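Local structure of sulfurtransferase (1E0C) at residues 82-87 / 107-113; 114-119 / 204-208; 211-215 / 242-248. The protein probably transfers sulfane sulfur from thiosulfate to cyanide or another acceptor, as rhodaneses (EC 2.8.1.1) do, and is built from two rhodanese-like domains. All coordinates share one frame; numbering follows the deposited sequence.

Contact 1. Residues 82-87 / 107-113; sequences AVYVVY and QQRYHYL
Tyr84 and His111 sit at the tight centre of this pairing of parallel strands 83-87 and 110-113, joined through helix 93-104 as a beta-alpha-beta unit. Tyr84 N donates to Arg109 O, and Tyr84 O takes His111 N at 2.8 Å; Val86 N reaches His111 O and Leu113 N reaches Val86 O almost straight (177°). On one face of the sheet Tyr84 CB lies 3.9 Å from Tyr110 CB, under helix 93-104. On the other, Val83 CG1 meets the imidazole edge of His111 in its plane, 3.6 Å from CD2, while His111 ND1 is bonded to Pro8 O. Gln107, its chain bent at chi2, lays its amide by the edge of the Tyr84 ring, the two planes 69° apart. Gln107 NE2 divides its hydrogens between Arg109 O, at 2.8 Å, and Ala82 O, which it approaches from above the carbonyl plane with a more bent bond (138°). The loose side is exposed Arg109: CB stays 4.1 Å from Val83 CG2, but the extended chain leads away from strand 83-87. Because Arg109 O accepts from both Tyr84 N and Gln107 NE2, a side-chain amide adds to the backbone pairing where the two chains enter the sheet.

Contact 2. Residues 114-119 / 204-208; sequences NGGLTA and ALRIR
Asn114 and Arg206 cross at about a right angle where the two rhodanese-like domains meet, and one amide here serves the backbone of Ile207, directly through OD1 and through a water from ND2. Asn114 OD1 accepts the N-H of Ile207 at 3.0 Å in a nearly straight bond (167°), the donor tilted slightly from the carbonyl plane. With CG anti to the backbone N (chi1 -152°), the same amide lies against the aliphatic part of Arg206, CG to CG 3.6 Å. Farther along, the methyl of Ala119 sits over one face of the Arg206 guanidinium, towards its rim and 3.6 Å from NH1. Ala204 packs its CB on Ala119 CA, and Thr118 CB rests against Ala204 O. Gly115 keeps its CA 3.5 Å from Ala204 O; a CB there would clash with this oxygen and with Ala119 CB.

Two waters form the next layer. One accepts from Asn114 ND2 and donates to Ile207 O at 2.6 Å; the other links Ala119 O to Arg206 NH1. Beyond them, Glu12 holds both crossing side chains, taking Asn114 ND2 and forming a salt bridge with Arg206 NE, while Glu123 pairs with Arg206 NH2. With an alanine at Asn114, the Ile207 N-H would probably lose its acceptor and a gap would open beside the Arg206 methylenes. The contact thus brings the turn after strand 110-113 and the first turn of helix 116-122, flanked by strand 10-11 and helix 13-17, against the short, weakly bonded strand 206-207, which pairs with strand 199-200, and the loop just before it.

Contact 3. Residues 211-215 / 242-248; sequences IAGRL and IAKALGY
Two helices of the second rhodanese-like domain, 211-217 and 235-245, meet here through side chains alone, with no hydrogen bond across, and the end of the second helix is a Schellman motif. Ile211 and Ile242 start the row: CG1 of Ile211, anti to its amide nitrogen (chi1 -173°), reaches CG2 of Ile242 at 3.7 Å. The other branch of Ile211, CG2, leans on Leu246 CD2 at 4.0 Å. One turn on, Leu215 pushes CD1 among three partners, closing to 3.7 Å from Leu246 CD1, touching Ile242 CG2 and reaching the phenol end of Tyr248. That phenol oxygen lies 3.8 Å from Leu215 CB, yet its polar need is met by Ile220 O, so the ring presents an already bonded hydroxyl to the leucine. Leu246 faces helix 211-217 from an exposed position, its CD1 also lying 4.2 Å from Ala212 CA.

Gly247 is the first residue to leave helical angles, with positive phi. Its N-H returns to Lys244 O, and Tyr248 N returns to Ala243 O at 3.0 Å; this reversal turns the chain so that Tyr248 heads back toward Leu215. Toward the sheet, Leu215 and Ile242 both rest on Trp166 of strand 163-167, while Ile211 and Ile242 touch Ala198 in a loop. Ala243 and Lys244 meet Val251 of strand 251-253, so both helices pack on strand 163-167, and helix 235-245 reaches on to strand 251-253.

Place in the fold, more than burial, sets the chemistry of the three contacts. Contact 1 is a buried piece of the first domain's parallel sheet, held mostly by backbone bonds; contact 3, in the second domain, is also largely buried but has no hydrogen bond across and is almost entirely apolar packing, with Leu246 at the exposed margin. Contact 2, partly buried, alone joins the two domains and relies on an amide, charged partners and waters. It lies between the others along the chain: strand 110-113 runs directly into helix 116-122, and strand 206-207 precedes helix 211-217. Ile207 marks the junction, its CD1 lying 4.0 Å from both Tyr112 CE2 of contact 1 and Ile242 CG1 of contact 3.

Contact 1. Residues 82-87 / 107-113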
ATOM      1  N   ALA A  82      15.710   9.119   7.568  1.00 18.54           N
ATOM      2  CA  ALA A  82      15.062   7.824   7.640  1.00 13.43           C
ATOM      3  C   ALA A  82      14.911   7.168   6.262  1.00 13.47           C
ATOM      4  O   ALA A  82      14.570   7.838   5.291  1.00 15.56           O
ATOM      5  CB  ALA A  82      13.658   7.953   8.235  1.00 19.00           C
ATOM      6  N   VAL A  83      15.041   5.854   6.272  1.00 12.56           N
ATOM      7  CA  VAL A  83      14.712   5.019   5.122  1.00 12.09           C
ATOM      8  C   VAL A  83      13.780   3.912   5.622  1.00 11.28           C
ATOM      9  O   VAL A  83      14.148   3.144   6.509  1.00 12.97           O
ATOM     10  CB  VAL A  83      15.922   4.372   4.436  1.00 15.28           C
ATOM     11  CG1 VAL A  83      15.433   3.547   3.239  1.00 11.86           C
ATOM     12  CG2 VAL A  83      16.918   5.419   3.949  1.00 16.31           C
ATOM     13  N   TYR A  84      12.544   3.917   5.126  1.00 11.82           N
ATOM     14  CA  TYR A  84      11.571   2.939   5.574  1.00  9.15           C
ATOM     15  C   TYR A  84      11.681   1.665   4.727  1.00 13.23           C
ATOM     16  O   TYR A  84      11.898   1.741   3.520  1.00 13.09           O
ATOM     17  CB  TYR A  84      10.136   3.463   5.440  1.00 10.85           C
ATOM     18  CG  TYR A  84       9.799   4.546   6.447  1.00  7.34           C
ATOM     19  CD1 TYR A  84      10.238   5.838   6.253  1.00 10.76           C
ATOM     20  CD2 TYR A  84       9.040   4.245   7.577  1.00 11.20           C
ATOM     21  CE1 TYR A  84       9.931   6.849   7.156  1.00 10.05           C
ATOM     22  CE2 TYR A  84       8.727   5.248   8.481  1.00 11.44           C
ATOM     23  CZ  TYR A  84       9.197   6.522   8.283  1.00 13.82           C
ATOM     24  OH  TYR A  84       8.882   7.520   9.181  1.00 13.19           O
ATOM     25  N   VAL A  85      11.607   0.545   5.411  1.00 10.75           N
ATOM     26  CA  VAL A  85      11.399  -0.747   4.755  1.00 11.90           C
ATOM     27  C   VAL A  85      10.105  -1.314   5.325  1.00 15.14           C
ATOM     28  O   VAL A  85       9.905  -1.274   6.543  1.00 11.03           O
ATOM     29  CB  VAL A  85      12.546  -1.737   4.948  1.00 10.24           C
ATOM     30  CG1 VAL A  85      12.184  -3.086   4.330  1.00 11.56           C
ATOM     31  CG2 VAL A  85      13.807  -1.183   4.293  1.00 11.44           C
ATOM     32  N   VAL A  86       9.177  -1.657   4.441  1.00  7.92           N
ATOM     33  CA  VAL A  86       7.827  -1.986   4.887  1.00  7.35           C
ATOM     34  C   VAL A  86       7.447  -3.404   4.512  1.00  9.47           C
ATOM     35  O   VAL A  86       7.681  -3.839   3.377  1.00 11.71           O
ATOM     36  CB  VAL A  86       6.826  -1.005   4.222  1.00 12.13           C
ATOM     37  CG1 VAL A  86       5.451  -1.152   4.836  1.00 13.08           C
ATOM     38  CG2 VAL A  86       7.336   0.427   4.319  1.00 13.15           C
ATOM     39  N   TYR A  87       6.772  -4.108   5.417  1.00  7.11           N
ATOM     40  CA  TYR A  87       6.290  -5.441   5.098  1.00  8.56           C
ATOM     41  C   TYR A  87       5.014  -5.807   5.832  1.00 12.69           C
ATOM     42  O   TYR A  87       4.669  -5.238   6.863  1.00 13.19           O
ATOM     43  CB  TYR A  87       7.366  -6.489   5.382  1.00 11.72           C
ATOM     44  CG  TYR A  87       7.633  -6.791   6.840  1.00  9.15           C
ATOM     45  CD1 TYR A  87       8.610  -6.091   7.537  1.00 12.55           C
ATOM     46  CD2 TYR A  87       6.970  -7.825   7.486  1.00 13.62           C
ATOM     47  CE1 TYR A  87       8.883  -6.384   8.867  1.00  9.31           C
ATOM     48  CE2 TYR A  87       7.249  -8.141   8.810  1.00 11.13           C
ATOM     49  CZ  TYR A  87       8.204  -7.408   9.483  1.00 12.62           C
ATOM     50  OH  TYR A  87       8.507  -7.728  10.791  1.00 11.31           O
ATOM     51  N   GLN A 107       7.459  11.467   2.598  1.00  9.17           N
ATOM     52  CA  GLN A 107       8.701  10.684   2.756  1.00 10.98           C
ATOM     53  C   GLN A 107       9.178  10.229   1.375  1.00 19.80           C
ATOM     54  O   GLN A 107       8.403   9.598   0.652  1.00 18.16           O
ATOM     55  CB  GLN A 107       8.428   9.459   3.626  1.00 14.33           C
ATOM     56  CG  GLN A 107       9.565   8.452   3.694  1.00 11.48           C
ATOM     57  CD  GLN A 107      10.801   8.991   4.384  1.00 12.92           C
ATOM     58  OE1 GLN A 107      10.761   9.993   5.102  1.00 13.45           O
ATOM     59  NE2 GLN A 107      11.937   8.323   4.198  1.00 12.45           N
ATOM     60  N   GLN A 108      10.452  10.454   1.069  1.00 13.68           N
ATOM     61  CA  GLN A 108      10.953  10.068  -0.250  1.00 21.12           C
ATOM     62  C   GLN A 108      11.600   8.698  -0.274  1.00 23.23           C
ATOM     63  O   GLN A 108      11.517   7.988  -1.282  1.00 19.29           O
ATOM     64  CB  GLN A 108      11.950  11.128  -0.742  1.00 21.68           C
ATOM     65  CG  GLN A 108      11.424  12.548  -0.617  1.00 29.45           C
ATOM     66  CD  GLN A 108      10.812  13.048  -1.911  1.00 48.43           C
ATOM     67  OE1 GLN A 108       9.608  12.930  -2.129  1.00 58.22           O
ATOM     68  NE2 GLN A 108      11.649  13.605  -2.780  1.00 50.26           N
ATOM     69  N   ARG A 109      12.324   8.330   0.782  1.00 14.70           N
ATOM     70  CA  ARG A 109      13.082   7.080   0.756  1.00 13.11           C
ATOM     71  C   ARG A 109      12.387   5.940   1.446  1.00 16.57           C
ATOM     72  O   ARG A 109      12.135   5.958   2.649  1.00 12.94           O
ATOM     73  CB  ARG A 109      14.489   7.352   1.346  1.00 13.89           C
ATOM     74  CG  ARG A 109      15.121   8.492   0.553  1.00 19.67           C
ATOM     75  CD  ARG A 109      16.504   8.890   1.008  1.00 44.42           C
ATOM     76  NE  ARG A 109      17.167   9.664  -0.046  1.00 57.67           N
ATOM     77  CZ  ARG A 109      18.129  10.552   0.137  1.00 66.81           C
ATOM     78  NH1 ARG A 109      18.593  10.801   1.354  1.00 68.64           N
ATOM     79  NH2 ARG A 109      18.650  11.192  -0.904  1.00 68.00           N
ATOM     80  N   TYR A 110      12.033   4.916   0.662  1.00 10.57           N
ATOM     81  CA  TYR A 110      11.378   3.743   1.210  1.00 10.27           C
ATOM     82  C   TYR A 110      11.470   2.556   0.254  1.00 16.96           C
ATOM     83  O   TYR A 110      11.781   2.677  -0.929  1.00 10.93           O
ATOM     84  CB  TYR A 110       9.920   3.997   1.572  1.00 13.54           C
ATOM     85  CG  TYR A 110       9.090   4.574   0.447  1.00 11.97           C
ATOM     86  CD1 TYR A 110       8.751   3.802  -0.656  1.00 16.76           C
ATOM     87  CD2 TYR A 110       8.643   5.888   0.502  1.00 12.87           C
ATOM     88  CE1 TYR A 110       7.995   4.337  -1.683  1.00 16.50           C
ATOM     89  CE2 TYR A 110       7.885   6.431  -0.524  1.00 14.31           C
ATOM     90  CZ  TYR A 110       7.558   5.641  -1.608  1.00 19.33           C
ATOM     91  OH  TYR A 110       6.810   6.168  -2.638  1.00 20.35           O
ATOM     92  N   HIS A 111      11.305   1.378   0.838  1.00 11.90           N
ATOM     93  CA  HIS A 111      11.373   0.121   0.111  1.00 11.29           C
ATOM     94  C   HIS A 111      10.271  -0.810   0.597  1.00 12.86           C
ATOM     95  O   HIS A 111       9.841  -0.735   1.751  1.00 12.51           O
ATOM     96  CB  HIS A 111      12.731  -0.581   0.360  1.00 10.30           C
ATOM     97  CG  HIS A 111      13.881   0.272  -0.082  1.00  8.66           C
ATOM     98  ND1 HIS A 111      14.346   0.271  -1.378  1.00 11.09           N
ATOM     99  CD2 HIS A 111      14.582   1.226   0.581  1.00 11.54           C
ATOM    100  CE1 HIS A 111      15.304   1.180  -1.501  1.00 12.48           C
ATOM    101  NE2 HIS A 111      15.452   1.782  -0.333  1.00 18.97           N
ATOM    102  N   TYR A 112       9.857  -1.701  -0.290  1.00  8.91           N
ATOM    103  CA  TYR A 112       8.944  -2.771   0.041  1.00  9.58           C
ATOM    104  C   TYR A 112       9.726  -4.090   0.076  1.00 12.81           C
ATOM    105  O   TYR A 112      10.515  -4.344  -0.835  1.00 11.81           O
ATOM    106  CB  TYR A 112       7.850  -2.921  -1.034  1.00 10.13           C
ATOM    107  CG  TYR A 112       7.035  -4.183  -0.852  1.00  9.99           C
ATOM    108  CD1 TYR A 112       6.355  -4.409   0.334  1.00  6.91           C
ATOM    109  CD2 TYR A 112       6.946  -5.148  -1.854  1.00  8.91           C
ATOM    110  CE1 TYR A 112       5.595  -5.537   0.535  1.00  8.78           C
ATOM    111  CE2 TYR A 112       6.184  -6.284  -1.664  1.00  7.43           C
ATOM    112  CZ  TYR A 112       5.515  -6.482  -0.473  1.00 11.13           C
ATOM    113  OH  TYR A 112       4.770  -7.614  -0.264  1.00 11.09           O
ATOM    114  N   LEU A 113       9.536  -4.848   1.148  1.00 11.70           N
ATOM    115  CA  LEU A 113      10.172  -6.166   1.231  1.00 12.36           C
ATOM    116  C   LEU A 113       9.341  -7.156   0.410  1.00 10.90           C
ATOM    117  O   LEU A 113       8.224  -7.509   0.782  1.00  7.33           O
ATOM    118  CB  LEU A 113      10.223  -6.650   2.688  1.00 10.19           C
ATOM    119  CG  LEU A 113      10.757  -8.081   2.863  1.00 15.15           C
ATOM    120  CD1 LEU A 113      12.201  -8.146   2.367  1.00 11.91           C
ATOM    121  CD2 LEU A 113      10.671  -8.512   4.320  1.00 15.17           C
TER

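Contact 2. Residues 114-119 / 204-208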
ATOM      1  N   ASN A 114       9.886  -7.573  -0.729  1.00 12.15           N
ATOM      2  CA  ASN A 114       9.145  -8.464  -1.627  1.00  9.34           C
ATOM      3  C   ASN A 114       8.673  -9.727  -0.943  1.00 11.24           C
ATOM      4  O   ASN A 114       9.478 -10.500  -0.411  1.00 12.76           O
ATOM      5  CB  ASN A 114      10.040  -8.812  -2.827  1.00  9.21           C
ATOM      6  CG  ASN A 114       9.219  -9.125  -4.068  1.00 15.39           C
ATOM      7  OD1 ASN A 114       8.001  -8.981  -4.064  1.00 11.53           O
ATOM      8  ND2 ASN A 114       9.894  -9.543  -5.133  1.00 11.36           N
ATOM      9  N   GLY A 115       7.362  -9.956  -0.901  1.00  7.22           N
ATOM     10  CA  GLY A 115       6.805 -11.130  -0.250  1.00  9.71           C
ATOM     11  C   GLY A 115       6.739 -10.977   1.271  1.00 10.13           C
ATOM     12  O   GLY A 115       6.267 -11.877   1.971  1.00  9.54           O
ATOM     13  N   GLY A 116       7.207  -9.849   1.781  1.00 11.95           N
ATOM     14  CA  GLY A 116       7.128  -9.538   3.196  1.00  8.91           C
ATOM     15  C   GLY A 116       7.578 -10.679   4.091  1.00 10.42           C
ATOM     16  O   GLY A 116       8.568 -11.371   3.846  1.00 11.39           O
ATOM     17  N   LEU A 117       6.847 -10.883   5.185  1.00 11.27           N
ATOM     18  CA  LEU A 117       7.212 -11.934   6.142  1.00 10.16           C
ATOM     19  C   LEU A 117       7.091 -13.318   5.537  1.00 11.30           C
ATOM     20  O   LEU A 117       7.759 -14.262   5.969  1.00 13.45           O
ATOM     21  CB  LEU A 117       6.326 -11.814   7.390  1.00  9.79           C
ATOM     22  CG  LEU A 117       6.727 -12.722   8.563  1.00 16.06           C
ATOM     23  CD1 LEU A 117       7.991 -12.195   9.228  1.00 16.39           C
ATOM     24  CD2 LEU A 117       5.590 -12.786   9.577  1.00 16.57           C
ATOM     25  N   THR A 118       6.140 -13.510   4.618  1.00 12.98           N
ATOM     26  CA  THR A 118       5.992 -14.815   3.969  1.00 10.30           C
ATOM     27  C   THR A 118       7.319 -15.232   3.334  1.00  9.73           C
ATOM     28  O   THR A 118       7.797 -16.335   3.594  1.00 14.50           O
ATOM     29  CB  THR A 118       4.909 -14.748   2.873  1.00 15.25           C
ATOM     30  OG1 THR A 118       3.779 -14.048   3.420  1.00 13.15           O
ATOM     31  CG2 THR A 118       4.467 -16.148   2.466  1.00 13.14           C
ATOM     32  N   ALA A 119       7.930 -14.336   2.577  1.00  8.73           N
ATOM     33  CA  ALA A 119       9.200 -14.637   1.915  1.00 11.21           C
ATOM     34  C   ALA A 119      10.334 -14.749   2.929  1.00 17.93           C
ATOM     35  O   ALA A 119      11.196 -15.625   2.827  1.00 10.94           O
ATOM     36  CB  ALA A 119       9.504 -13.564   0.875  1.00 13.71           C
ATOM     37  N   ALA A 204       6.392 -17.362  -2.393  1.00 12.07           N
ATOM     38  CA  ALA A 204       6.143 -16.780  -1.081  1.00 16.09           C
ATOM     39  C   ALA A 204       5.482 -15.415  -1.143  1.00 15.03           C
ATOM     40  O   ALA A 204       5.816 -14.505  -0.381  1.00 11.66           O
ATOM     41  CB  ALA A 204       7.437 -16.719  -0.270  1.00 11.59           C
ATOM     42  N   LEU A 205       4.544 -15.235  -2.071  1.00 12.63           N
ATOM     43  CA  LEU A 205       3.760 -14.032  -2.215  1.00 12.73           C
ATOM     44  C   LEU A 205       4.534 -12.812  -2.656  1.00 13.63           C
ATOM     45  O   LEU A 205       4.043 -11.689  -2.561  1.00 12.32           O
ATOM     46  CB  LEU A 205       2.902 -13.746  -0.978  1.00 12.49           C
ATOM     47  CG  LEU A 205       1.902 -14.853  -0.604  1.00 15.56           C
ATOM     48  CD1 LEU A 205       1.160 -14.504   0.673  1.00 13.66           C
ATOM     49  CD2 LEU A 205       0.915 -15.081  -1.751  1.00 17.05           C
ATOM     50  N   ARG A 206       5.694 -13.012  -3.286  1.00  9.57           N
ATOM     51  CA  ARG A 206       6.374 -11.905  -3.955  1.00 11.10           C
ATOM     52  C   ARG A 206       5.469 -11.430  -5.108  1.00 11.96           C
ATOM     53  O   ARG A 206       4.561 -12.155  -5.514  1.00 13.87           O
ATOM     54  CB  ARG A 206       7.714 -12.337  -4.540  1.00 12.31           C
ATOM     55  CG  ARG A 206       8.805 -12.605  -3.494  1.00  8.46           C
ATOM     56  CD  ARG A 206      10.071 -13.053  -4.226  1.00 11.56           C
ATOM     57  NE  ARG A 206      11.189 -13.274  -3.321  1.00  9.28           N
ATOM     58  CZ  ARG A 206      11.301 -14.245  -2.432  1.00  9.43           C
ATOM     59  NH1 ARG A 206      10.368 -15.163  -2.241  1.00 11.02           N
ATOM     60  NH2 ARG A 206      12.418 -14.290  -1.690  1.00 14.97           N
ATOM     61  N   ILE A 207       5.763 -10.240  -5.587  1.00  8.68           N
ATOM     62  CA  ILE A 207       5.056  -9.706  -6.765  1.00 11.41           C
ATOM     63  C   ILE A 207       5.448 -10.573  -7.963  1.00 15.55           C
ATOM     64  O   ILE A 207       6.628 -10.916  -8.072  1.00 13.32           O
ATOM     65  CB  ILE A 207       5.471  -8.251  -7.007  1.00 12.51           C
ATOM     66  CG1 ILE A 207       4.956  -7.363  -5.861  1.00  9.25           C
ATOM     67  CG2 ILE A 207       4.946  -7.733  -8.338  1.00 13.57           C
ATOM     68  CD1 ILE A 207       5.764  -6.095  -5.681  1.00 11.72           C
ATOM     69  N   ARG A 208       4.478 -11.034  -8.743  1.00 10.92           N
ATOM     70  CA  ARG A 208       4.816 -11.903  -9.883  1.00 10.25           C
ATOM     71  C   ARG A 208       5.789 -11.212 -10.814  1.00  9.67           C
ATOM     72  O   ARG A 208       5.739 -10.005 -11.034  1.00  9.43           O
ATOM     73  CB  ARG A 208       3.546 -12.313 -10.626  1.00 10.09           C
ATOM     74  CG  ARG A 208       2.753 -11.114 -11.149  1.00  7.43           C
ATOM     75  CD  ARG A 208       1.344 -11.584 -11.520  1.00 10.63           C
ATOM     76  NE  ARG A 208       1.387 -12.527 -12.638  1.00 13.99           N
ATOM     77  CZ  ARG A 208       0.318 -13.154 -13.113  1.00 12.78           C
ATOM     78  NH1 ARG A 208      -0.861 -12.990 -12.535  1.00 11.94           N
ATOM     79  NH2 ARG A 208       0.418 -13.947 -14.177  1.00 10.51           N
TER
HETATM   80  O   HOH W   1       9.047  -9.960  -7.900  1.00 18.23           O
HETATM   81  O   HOH W   2      11.112 -16.704   0.090  1.00 24.84           O

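Contact 3. Residues 211-215 / 242-248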
ATOM      1  N   ILE A 211       4.517  -9.224 -13.974  1.00 12.03           N
ATOM      2  CA  ILE A 211       3.466  -8.252 -13.681  1.00  8.56           C
ATOM      3  C   ILE A 211       3.304  -7.186 -14.746  1.00  8.68           C
ATOM      4  O   ILE A 211       2.169  -6.818 -15.074  1.00 10.65           O
ATOM      5  CB  ILE A 211       3.720  -7.613 -12.301  1.00 10.33           C
ATOM      6  CG1 ILE A 211       2.544  -6.723 -11.877  1.00  6.91           C
ATOM      7  CG2 ILE A 211       5.020  -6.827 -12.290  1.00 10.99           C
ATOM      8  CD1 ILE A 211       1.274  -7.522 -11.614  1.00 11.61           C
ATOM      9  N   ALA A 212       4.390  -6.641 -15.290  1.00  8.38           N
ATOM     10  CA  ALA A 212       4.265  -5.569 -16.275  1.00 10.54           C
ATOM     11  C   ALA A 212       3.413  -5.978 -17.469  1.00 11.03           C
ATOM     12  O   ALA A 212       2.497  -5.246 -17.860  1.00 10.52           O
ATOM     13  CB  ALA A 212       5.620  -5.056 -16.713  1.00 10.21           C
ATOM     14  N   GLY A 213       3.724  -7.120 -18.068  1.00 10.76           N
ATOM     15  CA  GLY A 213       2.953  -7.632 -19.199  1.00 16.23           C
ATOM     16  C   GLY A 213       1.480  -7.796 -18.866  1.00 13.29           C
ATOM     17  O   GLY A 213       0.594  -7.552 -19.694  1.00 11.39           O
ATOM     18  N   ARG A 214       1.188  -8.269 -17.652  1.00  9.70           N
ATOM     19  CA  ARG A 214      -0.200  -8.491 -17.253  1.00  9.39           C
ATOM     20  C   ARG A 214      -0.948  -7.175 -17.101  1.00  8.47           C
ATOM     21  O   ARG A 214      -2.123  -7.041 -17.451  1.00 11.41           O
ATOM     22  CB  ARG A 214      -0.235  -9.318 -15.965  1.00  7.13           C
ATOM     23  CG  ARG A 214       0.543 -10.620 -16.009  1.00  9.22           C
ATOM     24  CD  ARG A 214      -0.085 -11.661 -16.924  1.00  8.29           C
ATOM     25  NE  ARG A 214       0.158 -11.365 -18.340  1.00 10.53           N
ATOM     26  CZ  ARG A 214       1.300 -11.586 -18.967  1.00 13.66           C
ATOM     27  NH1 ARG A 214       2.324 -12.142 -18.324  1.00 11.72           N
ATOM     28  NH2 ARG A 214       1.418 -11.282 -20.255  1.00 12.99           N
ATOM     29  N   LEU A 215      -0.263  -6.156 -16.572  1.00  6.77           N
ATOM     30  CA  LEU A 215      -0.891  -4.848 -16.439  1.00  9.21           C
ATOM     31  C   LEU A 215      -1.111  -4.238 -17.830  1.00 11.56           C
ATOM     32  O   LEU A 215      -2.166  -3.674 -18.087  1.00 10.30           O
ATOM     33  CB  LEU A 215      -0.042  -3.908 -15.589  1.00  8.59           C
ATOM     34  CG  LEU A 215       0.156  -4.340 -14.131  1.00  9.42           C
ATOM     35  CD1 LEU A 215       0.966  -3.273 -13.395  1.00 16.01           C
ATOM     36  CD2 LEU A 215      -1.168  -4.605 -13.440  1.00 12.92           C
ATOM     37  N   ILE A 242       2.818  -1.564  -6.560  1.00 12.43           N
ATOM     38  CA  ILE A 242       3.340  -2.150  -7.809  1.00  7.68           C
ATOM     39  C   ILE A 242       3.530  -1.114  -8.886  1.00 10.02           C
ATOM     40  O   ILE A 242       4.582  -1.044  -9.543  1.00  9.51           O
ATOM     41  CB  ILE A 242       2.377  -3.267  -8.269  1.00 11.34           C
ATOM     42  CG1 ILE A 242       2.517  -4.465  -7.324  1.00  9.51           C
ATOM     43  CG2 ILE A 242       2.626  -3.667  -9.717  1.00  9.24           C
ATOM     44  CD1 ILE A 242       1.485  -5.553  -7.531  1.00  8.09           C
ATOM     45  N   ALA A 243       2.522  -0.261  -9.120  1.00  9.93           N
ATOM     46  CA  ALA A 243       2.677   0.770 -10.145  1.00 14.25           C
ATOM     47  C   ALA A 243       3.866   1.671  -9.847  1.00 13.60           C
ATOM     48  O   ALA A 243       4.634   2.009 -10.753  1.00 13.79           O
ATOM     49  CB  ALA A 243       1.406   1.584 -10.328  1.00 11.49           C
ATOM     50  N   LYS A 244       4.030   2.060  -8.581  1.00 11.59           N
ATOM     51  CA  LYS A 244       5.178   2.879  -8.204  1.00 12.17           C
ATOM     52  C   LYS A 244       6.486   2.101  -8.454  1.00 10.00           C
ATOM     53  O   LYS A 244       7.453   2.683  -8.916  1.00 13.41           O
ATOM     54  CB  LYS A 244       5.156   3.234  -6.719  1.00 15.53           C
ATOM     55  CG  LYS A 244       3.819   3.680  -6.171  1.00 30.32           C
ATOM     56  CD  LYS A 244       3.802   5.143  -5.795  1.00 37.45           C
ATOM     57  CE  LYS A 244       3.722   6.057  -6.997  1.00 33.99           C
ATOM     58  NZ  LYS A 244       4.376   7.373  -6.730  1.00 28.38           N
ATOM     59  N   ALA A 245       6.486   0.841  -8.041  1.00 11.22           N
ATOM     60  CA  ALA A 245       7.676  -0.001  -8.137  1.00  9.10           C
ATOM     61  C   ALA A 245       8.097  -0.204  -9.592  1.00 13.03           C
ATOM     62  O   ALA A 245       9.289  -0.198  -9.891  1.00 10.91           O
ATOM     63  CB  ALA A 245       7.403  -1.353  -7.488  1.00 10.48           C
ATOM     64  N   LEU A 246       7.129  -0.248 -10.505  1.00 13.05           N
ATOM     65  CA  LEU A 246       7.438  -0.409 -11.921  1.00 11.84           C
ATOM     66  C   LEU A 246       7.872   0.895 -12.570  1.00 15.97           C
ATOM     67  O   LEU A 246       8.215   0.904 -13.757  1.00 16.18           O
ATOM     68  CB  LEU A 246       6.245  -0.992 -12.684  1.00 12.79           C
ATOM     69  CG  LEU A 246       5.871  -2.439 -12.331  1.00 13.14           C
ATOM     70  CD1 LEU A 246       4.583  -2.837 -13.037  1.00 16.81           C
ATOM     71  CD2 LEU A 246       7.002  -3.383 -12.736  1.00 15.49           C
ATOM     72  N   GLY A 247       7.819   1.999 -11.840  1.00 13.84           N
ATOM     73  CA  GLY A 247       8.256   3.290 -12.326  1.00 15.05           C
ATOM     74  C   GLY A 247       7.164   4.093 -13.011  1.00 16.32           C
ATOM     75  O   GLY A 247       7.463   5.022 -13.770  1.00 14.41           O
ATOM     76  N   TYR A 248       5.899   3.748 -12.780  1.00  9.94           N
ATOM     77  CA  TYR A 248       4.814   4.543 -13.395  1.00 13.18           C
ATOM     78  C   TYR A 248       4.849   5.938 -12.770  1.00 13.10           C
ATOM     79  O   TYR A 248       4.841   6.059 -11.542  1.00 14.15           O
ATOM     80  CB  TYR A 248       3.476   3.878 -13.139  1.00 11.02           C
ATOM     81  CG  TYR A 248       3.114   2.651 -13.940  1.00 11.18           C
ATOM     82  CD1 TYR A 248       3.981   1.580 -14.076  1.00 13.30           C
ATOM     83  CD2 TYR A 248       1.857   2.544 -14.526  1.00  8.49           C
ATOM     84  CE1 TYR A 248       3.618   0.445 -14.782  1.00 12.88           C
ATOM     85  CE2 TYR A 248       1.478   1.410 -15.222  1.00 12.25           C
ATOM     86  CZ  TYR A 248       2.375   0.367 -15.362  1.00 12.92           C
ATOM     87  OH  TYR A 248       2.011  -0.763 -16.072  1.00 11.49           O
TER